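Local coordinates for uncharacterized protein C22E12.03c (Schizosaccharomyces pombe, PDB 4QYT) that converts methylglyoxal to D-lactate in a single glutathione-independent step and helps protect the cell against reactive oxygen species, at residues A[90-93]-A[94-97]. Numbering follows the deposited sequence.
Sequences STTP and FVQQ
After T92 at the N-cap position, P93 begins helix 93-102, packed against Q96 and Q97: the chain leaves helical geometry at T91, and the first i to i+4 bonds run from Q96 N to T92 O (3.1 Å) and from Q97 N to P93 O (2.7 Å). The Q96 chain is extended beyond CG, with CG anti to the carbonyl carbon (chi1 -61°), which carries NE2 to S90 O (2.9 Å) in an almost straight bond (174°). S90 O lies in the amide plane of Q96, while NE2 stands tilted from the carbonyl plane of S90; T122 OG1 also bonds this oxygen. A water takes a second hydrogen from NE2 and donates to T91 O. Cutting Q96 back to an alanine removes NE2, and S90 O is likely to lose this donor and T91 O this water link. V95 CG2 packs on T92 CB (4.0 Å), and F94 CB lies 4.1 Å from T92 CG2; the F94 ring meets Y61 edge-to-face. T92 OG1 turns back to T88 O in the preceding helix. The arrangement is a tight helix-to-helix connection, joining 83-90 to 93-102 within the alpha/beta fold of the DJ-1/PfpI family.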
loop_
_atom_site.group_PDB
_atom_site.type_symbol
_atom_site.label_atom_id
_atom_site.label_comp_id
_atom_site.label_asym_id
_atom_site.label_seq_id
_atom_site.Cartn_x
_atom_site.Cartn_y
_atom_site.Cartn_z
ATOM N N SER A 90 19.768 4.327 1.004
ATOM C CA SER A 90 20.443 5.346 1.796
ATOM C C SER A 90 21.958 5.302 1.573
ATOM O O SER A 90 22.623 6.313 1.830
ATOM C CB SER A 90 20.123 5.259 3.282
ATOM O OG SER A 90 20.673 4.078 3.844
ATOM N N THR A 91 22.504 4.163 1.147
ATOM C CA THR A 91 23.937 4.009 0.982
ATOM C C THR A 91 24.320 3.965 -0.488
ATOM O O THR A 91 25.442 3.607 -0.826
ATOM C CB THR A 91 24.434 2.750 1.707
ATOM O OG1 THR A 91 23.856 1.563 1.158
ATOM C CG2 THR A 91 24.215 2.850 3.204
ATOM N N THR A 92 23.435 4.445 -1.358
ATOM C CA THR A 92 23.770 4.551 -2.778
ATOM C C THR A 92 24.143 5.979 -3.094
ATOM O O THR A 92 23.292 6.858 -2.964
ATOM C CB THR A 92 22.561 4.126 -3.610
ATOM O OG1 THR A 92 22.202 2.784 -3.320
ATOM C CG2 THR A 92 22.819 4.205 -5.082
ATOM N N PRO A 93 25.368 6.270 -3.563
ATOM C CA PRO A 93 25.718 7.666 -3.837
ATOM C C PRO A 93 24.765 8.360 -4.775
ATOM O O PRO A 93 24.484 9.535 -4.560
ATOM C CB PRO A 93 27.171 7.565 -4.337
ATOM C CG PRO A 93 27.698 6.374 -3.583
ATOM C CD PRO A 93 26.557 5.389 -3.570
ATOM N N PHE A 94 24.280 7.679 -5.820
ATOM C CA PHE A 94 23.363 8.335 -6.737
ATOM C C PHE A 94 22.161 8.934 -6.004
ATOM O O PHE A 94 21.731 10.054 -6.296
ATOM C CB PHE A 94 22.912 7.340 -7.775
ATOM C CG PHE A 94 21.962 7.901 -8.809
ATOM C CD1 PHE A 94 22.464 8.471 -9.958
ATOM C CD2 PHE A 94 20.578 7.829 -8.676
ATOM C CE1 PHE A 94 21.623 8.956 -10.938
ATOM C CE2 PHE A 94 19.728 8.313 -9.665
ATOM C CZ PHE A 94 20.262 8.851 -10.808
ATOM N N VAL A 95 21.567 8.140 -5.106
ATOM C CA VAL A 95 20.419 8.606 -4.332
ATOM C C VAL A 95 20.766 9.790 -3.453
ATOM O O VAL A 95 20.063 10.792 -3.405
ATOM C CB VAL A 95 19.800 7.452 -3.523
ATOM C CG1 VAL A 95 18.682 7.939 -2.642
ATOM C CG2 VAL A 95 19.323 6.339 -4.436
ATOM N N GLN A 96 21.909 9.675 -2.770
ATOM C CA GLN A 96 22.387 10.765 -1.933
ATOM C C GLN A 96 22.618 12.053 -2.748
ATOM O O GLN A 96 22.321 13.160 -2.291
ATOM C CB GLN A 96 23.695 10.384 -1.239
ATOM C CG GLN A 96 23.602 9.193 -0.308
ATOM C CD GLN A 96 24.963 8.588 -0.040
ATOM O OE1 GLN A 96 26.001 9.109 -0.496
ATOM N NE2 GLN A 96 24.979 7.505 0.711
ATOM N N GLN A 97 23.228 11.897 -3.923
ATOM C CA GLN A 97 23.516 13.030 -4.800
ATOM C C GLN A 97 22.237 13.717 -5.256
ATOM O O GLN A 97 22.156 14.944 -5.314
ATOM C CB GLN A 97 24.284 12.557 -6.035
ATOM C CG GLN A 97 25.734 12.127 -5.760
ATOM C CD GLN A 97 26.341 11.173 -6.808
ATOM O OE1 GLN A 97 25.673 10.667 -7.718
ATOM N NE2 GLN A 97 27.606 10.914 -6.667
HETATM O O HOH W 1 27.419 5.642 0.630
#